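Local coordinates for putative glucoamylase (Bacteroides caccae ATCC 43185, PDB 4QT9), which probably hydrolyses glycosidic bonds in glucan-type substrates, as a putative glucoamylase with an alpha/alpha toroid fold, at residues P260-Q265 with L316-S321; I339-A344 with F373-A378. All coordinates share one frame; numbering follows the deposited sequence.

Contact 1: residues P260-Q265 with L316-S321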
loop_
_atom_site.group_PDB
_atom_site.type_symbol
_atom_site.label_atom_id
_atom_site.label_comp_id
_atom_site.label_asym_id
_atom_site.label_seq_id
_atom_site.Cartn_x
_atom_site.Cartn_y
_atom_site.Cartn_z
ATOM N N PRO A 260 3.204 -11.829 4.946
ATOM C CA PRO A 260 2.064 -11.105 5.550
ATOM C C PRO A 260 1.116 -10.681 4.426
ATOM O O PRO A 260 1.563 -10.440 3.283
ATOM C CB PRO A 260 2.725 -9.926 6.264
ATOM C CG PRO A 260 4.008 -9.734 5.582
ATOM C CD PRO A 260 4.464 -11.087 5.131
ATOM N N LEU A 261 -0.191 -10.642 4.724
ATOM C CA LEU A 261 -1.198 -10.415 3.694
ATOM C C LEU A 261 -1.047 -9.078 2.916
ATOM O O LEU A 261 -1.446 -9.053 1.752
ATOM C CB LEU A 261 -2.625 -10.586 4.254
ATOM C CG LEU A 261 -3.704 -11.028 3.237
ATOM C CD1 LEU A 261 -3.158 -11.943 2.165
ATOM C CD2 LEU A 261 -4.887 -11.648 3.928
ATOM N N PHE A 262 -0.375 -8.037 3.473
ATOM C CA PHE A 262 -0.224 -6.767 2.730
ATOM C C PHE A 262 0.583 -6.943 1.420
ATOM O O PHE A 262 0.434 -6.136 0.505
ATOM C CB PHE A 262 0.362 -5.636 3.592
ATOM C CG PHE A 262 1.856 -5.632 3.803
ATOM C CD1 PHE A 262 2.428 -6.326 4.867
ATOM C CD2 PHE A 262 2.695 -4.918 2.948
ATOM C CE1 PHE A 262 3.811 -6.275 5.081
ATOM C CE2 PHE A 262 4.069 -4.864 3.172
ATOM C CZ PHE A 262 4.619 -5.550 4.221
ATOM N N TRP A 263 1.386 -8.025 1.314
ATOM C CA TRP A 263 2.183 -8.331 0.109
ATOM C C TRP A 263 1.289 -8.631 -1.100
ATOM O O TRP A 263 1.740 -8.509 -2.219
ATOM C CB TRP A 263 3.094 -9.524 0.354
ATOM C CG TRP A 263 4.304 -9.269 1.204
ATOM C CD1 TRP A 263 4.493 -8.256 2.098
ATOM C CD2 TRP A 263 5.433 -10.137 1.336
ATOM N NE1 TRP A 263 5.680 -8.427 2.762
ATOM C CE2 TRP A 263 6.302 -9.553 2.281
ATOM C CE3 TRP A 263 5.817 -11.336 0.710
ATOM C CZ2 TRP A 263 7.538 -10.124 2.614
ATOM C CZ3 TRP A 263 7.017 -11.921 1.072
ATOM C CH2 TRP A 263 7.855 -11.328 2.028
ATOM N N ALA A 264 0.019 -9.018 -0.860
ATOM C CA ALA A 264 -0.987 -9.306 -1.883
ATOM C C ALA A 264 -1.823 -8.062 -2.235
ATOM O O ALA A 264 -2.664 -8.127 -3.132
ATOM C CB ALA A 264 -1.906 -10.420 -1.376
ATOM N N GLN A 265 -1.578 -6.923 -1.544
ATOM C CA GLN A 265 -2.416 -5.735 -1.644
ATOM C C GLN A 265 -1.755 -4.468 -2.142
ATOM O O GLN A 265 -2.364 -3.826 -2.989
ATOM C CB GLN A 265 -3.062 -5.428 -0.266
ATOM C CG GLN A 265 -3.904 -6.642 0.230
ATOM C CD GLN A 265 -4.119 -6.763 1.722
ATOM O OE1 GLN A 265 -3.515 -6.053 2.542
ATOM N NE2 GLN A 265 -5.024 -7.661 2.103
ATOM N N LEU A 316 -3.824 -11.859 9.204
ATOM C CA LEU A 316 -2.502 -11.617 9.777
ATOM C C LEU A 316 -1.608 -10.843 8.817
ATOM O O LEU A 316 -1.301 -11.305 7.710
ATOM C CB LEU A 316 -1.806 -12.925 10.183
ATOM C CG LEU A 316 -2.532 -13.797 11.192
ATOM C CD1 LEU A 316 -1.772 -15.087 11.421
ATOM C CD2 LEU A 316 -2.750 -13.083 12.471
ATOM N N THR A 317 -1.149 -9.676 9.294
ATOM C CA THR A 317 -0.249 -8.812 8.548
ATOM C C THR A 317 0.565 -7.956 9.500
ATOM O O THR A 317 0.238 -7.879 10.691
ATOM C CB THR A 317 -1.049 -7.948 7.570
ATOM O OG1 THR A 317 -0.142 -7.523 6.575
ATOM C CG2 THR A 317 -1.729 -6.743 8.255
ATOM N N ALA A 318 1.571 -7.252 8.962
ATOM C CA ALA A 318 2.399 -6.307 9.713
ATOM C C ALA A 318 1.514 -5.166 10.288
ATOM O O ALA A 318 0.655 -4.644 9.581
ATOM C CB ALA A 318 3.483 -5.734 8.808
ATOM N N SER A 319 1.664 -4.864 11.594
ATOM C CA SER A 319 0.886 -3.826 12.285
ATOM C C SER A 319 1.374 -3.664 13.707
ATOM O O SER A 319 2.231 -4.430 14.162
ATOM C CB SER A 319 -0.605 -4.195 12.316
ATOM O OG SER A 319 -0.851 -5.374 13.077
ATOM N N TYR A 320 0.785 -2.714 14.435
ATOM C CA TYR A 320 1.025 -2.624 15.871
ATOM C C TYR A 320 0.780 -3.967 16.481
ATOM O O TYR A 320 -0.074 -4.729 15.991
ATOM C CB TYR A 320 0.090 -1.596 16.522
ATOM C CG TYR A 320 0.504 -0.156 16.309
ATOM C CD1 TYR A 320 1.808 0.264 16.576
ATOM C CD2 TYR A 320 -0.432 0.813 15.936
ATOM C CE1 TYR A 320 2.187 1.602 16.414
ATOM C CE2 TYR A 320 -0.072 2.162 15.811
ATOM C CZ TYR A 320 1.237 2.549 16.061
ATOM O OH TYR A 320 1.592 3.863 15.968
ATOM N N SER A 321 1.536 -4.292 17.522
ATOM C CA SER A 321 1.374 -5.566 18.206
ATOM C C SER A 321 1.358 -5.320 19.700
ATOM O O SER A 321 1.706 -4.212 20.129
ATOM C CB SER A 321 2.481 -6.535 17.812
ATOM O OG SER A 321 2.189 -7.864 18.213
#
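Phe262 and Thr317 meet through one hydroxyl that serves both the backbone and the aromatic side chain. Thr317 OG1 accepts a hydrogen bond from the amide of Phe262, N to OG1 3.2 Å, bent to 146° at the hydrogen. The hydroxyl reaches this amide because Thr317 chi1 (-159°) carries OG1 far from its own N and next to the carbonyl carbon. Out along Phe262, CB already lies 3.6 Å from Thr317 OG1. A chi1 of 80° then sets Phe262 CG between the backbone N and the carbonyl carbon, keeping the start of the ring near that hydroxyl. The two side chains cross at about a right angle. Phe262 CD1 comes to 3.3 Å from Thr317 OG1, which sits at the ring edge, near its plane. One atom further, Phe262 CE1 packs on Ala318 CB at 3.8 Å, and one face of the ring is covered by CD1 of the following residue, Trp263. A backbone-to-backbone hydrogen bond runs one residue upstream: Leu261 N donates to Leu316 O over 3.3 Å, nearly straight and in the carbonyl plane. Pro260 completes the contact, its CB resting 3.8 Å from Thr317 OG1. Beyond the two segments, Leu261 packs against helix 284-301, and the Phe262 side chain is close to a bound acetate, which may mark a pocket although it probably came from the crystallisation liquor. The arrangement is a short 3-10 turn, 261-264, docked by two successive amides on the residues leading into the hairpin 318-321/324-327, a loop-to-loop junction in the alpha/alpha toroid.

Contact 2: residues I339-A344 with F373-A378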
loop_
_atom_site.group_PDB
_atom_site.type_symbol
_atom_site.label_atom_id
_atom_site.label_comp_id
_atom_site.label_asym_id
_atom_site.label_seq_id
_atom_site.Cartn_x
_atom_site.Cartn_y
_atom_site.Cartn_z
ATOM N N ILE A 339 -5.027 -9.694 15.421
ATOM C CA ILE A 339 -5.773 -9.590 14.164
ATOM C C ILE A 339 -5.641 -8.144 13.740
ATOM O O ILE A 339 -5.724 -7.275 14.594
ATOM C CB ILE A 339 -7.274 -10.049 14.302
ATOM C CG1 ILE A 339 -7.415 -11.569 14.645
ATOM C CG2 ILE A 339 -8.136 -9.663 13.075
ATOM C CD1 ILE A 339 -6.831 -12.642 13.582
ATOM N N SER A 340 -5.374 -7.893 12.452
ATOM C CA SER A 340 -5.276 -6.567 11.866
ATOM C C SER A 340 -6.375 -6.450 10.817
ATOM O O SER A 340 -6.306 -7.163 9.819
ATOM C CB SER A 340 -3.894 -6.335 11.262
ATOM O OG SER A 340 -2.877 -6.725 12.171
ATOM N N PRO A 341 -7.433 -5.616 11.058
ATOM C CA PRO A 341 -8.549 -5.506 10.087
ATOM C C PRO A 341 -8.135 -5.234 8.632
ATOM O O PRO A 341 -8.791 -5.736 7.726
ATOM C CB PRO A 341 -9.379 -4.343 10.646
ATOM C CG PRO A 341 -9.137 -4.391 12.118
ATOM C CD PRO A 341 -7.677 -4.761 12.244
ATOM N N THR A 342 -7.010 -4.537 8.402
ATOM C CA THR A 342 -6.545 -4.272 7.038
ATOM C C THR A 342 -6.289 -5.552 6.243
ATOM O O THR A 342 -6.523 -5.560 5.036
ATOM C CB THR A 342 -5.309 -3.365 7.032
ATOM O OG1 THR A 342 -5.170 -2.785 5.737
ATOM C CG2 THR A 342 -4.006 -4.085 7.467
ATOM N N ALA A 343 -5.860 -6.635 6.907
ATOM C CA ALA A 343 -5.529 -7.880 6.215
ATOM C C ALA A 343 -6.740 -8.499 5.495
ATOM O O ALA A 343 -6.713 -8.638 4.273
ATOM C CB ALA A 343 -4.917 -8.874 7.183
ATOM N N ALA A 344 -7.785 -8.843 6.217
ATOM C CA ALA A 344 -8.953 -9.474 5.598
ATOM C C ALA A 344 -9.729 -8.483 4.766
ATOM O O ALA A 344 -10.188 -8.841 3.677
ATOM C CB ALA A 344 -9.862 -10.089 6.652
ATOM N N PHE A 373 -12.112 7.033 12.679
ATOM C CA PHE A 373 -11.502 6.955 11.342
ATOM C C PHE A 373 -11.485 5.509 10.776
ATOM O O PHE A 373 -10.615 5.164 9.975
ATOM C CB PHE A 373 -10.072 7.538 11.358
ATOM C CG PHE A 373 -9.957 9.010 11.695
ATOM C CD1 PHE A 373 -11.058 9.856 11.590
ATOM C CD2 PHE A 373 -8.739 9.557 12.077
ATOM C CE1 PHE A 373 -10.951 11.210 11.887
ATOM C CE2 PHE A 373 -8.632 10.913 12.374
ATOM C CZ PHE A 373 -9.740 11.729 12.275
ATOM N N GLY A 374 -12.480 4.718 11.170
ATOM C CA GLY A 374 -12.650 3.329 10.761
ATOM C C GLY A 374 -12.081 2.351 11.774
ATOM O O GLY A 374 -11.897 2.682 12.953
ATOM N N PHE A 375 -11.816 1.128 11.321
ATOM C CA PHE A 375 -11.257 0.096 12.177
ATOM C C PHE A 375 -9.883 0.472 12.667
ATOM O O PHE A 375 -9.056 0.953 11.890
ATOM C CB PHE A 375 -11.184 -1.256 11.438
ATOM C CG PHE A 375 -12.549 -1.806 11.112
ATOM C CD1 PHE A 375 -13.354 -2.350 12.110
ATOM C CD2 PHE A 375 -13.064 -1.710 9.821
ATOM C CE1 PHE A 375 -14.646 -2.791 11.823
ATOM C CE2 PHE A 375 -14.333 -2.210 9.524
ATOM C CZ PHE A 375 -15.109 -2.762 10.524
ATOM N N TYR A 376 -9.642 0.240 13.958
ATOM C CA TYR A 376 -8.342 0.466 14.573
ATOM C C TYR A 376 -7.331 -0.524 13.987
ATOM O O TYR A 376 -7.718 -1.495 13.318
ATOM C CB TYR A 376 -8.440 0.368 16.095
ATOM C CG TYR A 376 -9.242 1.496 16.702
ATOM C CD1 TYR A 376 -8.864 2.829 16.517
ATOM C CD2 TYR A 376 -10.308 1.235 17.562
ATOM C CE1 TYR A 376 -9.568 3.870 17.113
ATOM C CE2 TYR A 376 -11.027 2.276 18.159
ATOM C CZ TYR A 376 -10.645 3.586 17.940
ATOM O OH TYR A 376 -11.334 4.606 18.533
ATOM N N ASP A 377 -6.039 -0.227 14.157
ATOM C CA ASP A 377 -4.938 -0.962 13.503
ATOM C C ASP A 377 -4.876 -2.486 13.777
ATOM O O ASP A 377 -4.696 -3.294 12.854
ATOM C CB ASP A 377 -3.604 -0.368 13.927
ATOM C CG ASP A 377 -2.538 -0.756 12.963
ATOM O OD1 ASP A 377 -2.756 -0.572 11.753
ATOM O OD2 ASP A 377 -1.501 -1.301 13.410
ATOM N N ALA A 378 -4.902 -2.848 15.047
ATOM C CA ALA A 378 -4.769 -4.230 15.435
ATOM C C ALA A 378 -5.413 -4.422 16.774
ATOM O O ALA A 378 -5.720 -3.428 17.422
ATOM C CB ALA A 378 -3.301 -4.608 15.485
HETATM O O HOH W 1 -5.633 -2.875 10.181
#
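The side chains of Phe375 and Pro341 cross at a slant, touching at the root of the aromatic side chain while its ring is approached more loosely, through CG. Phe375 CB lies 3.7 Å from Pro341 CB. With chi1 at -66°, Phe375 CG stands opposite the carbonyl carbon and the ring is carried off past the proline. It meets the ring of Phe370 with the planes at about 55°. The proline also packs against the peptide groups that follow Phe375: Pro341 CG lies 3.4 Å from Tyr376 O, and Pro341 CD the same distance from Asp377 O. Without CG and CD, as with an alanine here, the carbonyls of Tyr376 and Asp377 would probably lose their packing partner and the backbone N-CA bond its ring restraint. Direct hydrogen bonds are absent across the segments. Ala378 CA approaches Ile339 O at 3.3 Å and Ser340 CA approaches Asp377 O at 3.5 Å, two CA-H...O contacts that bring the backbones close. A water bridges Thr342 N and Asp377 O, accepting from the amide (Thr342 N to water O 2.8 Å) and donating to the carbonyl (water O to Asp377 O 2.9 Å), so an amide of the short helix is satisfied. Helix 341-345 lies against the chain leaving the small hairpin 370-371/374-375. Helix 352-364 packs on both Pro341 and Phe375 through Leu362, while Val28 of helix 21-37 touches Phe375.

Contact 1 closes before contact 2 opens along the chain, yet the two are about 10 Å apart between centres, on the same side of the chain's centre and within the same putative glucoamylase region. They join through strand 318-321. Ser319 OG and Ser340 OG are 2.6 Å apart, a probable hydrogen bond, and Tyr320 N probably donates to Asp377 OD2 at 2.9 Å, while Ala378 CB packs on Tyr320 O. Helix 341-345 also reaches the first contact, with Ala343 touching Leu261 and Ala343 O accepting a bond from Gln265 NE2. The chain that follows hairpin 370-371/374-375 is thereby tied to strand 318-321, and two largely buried contacts adjoin.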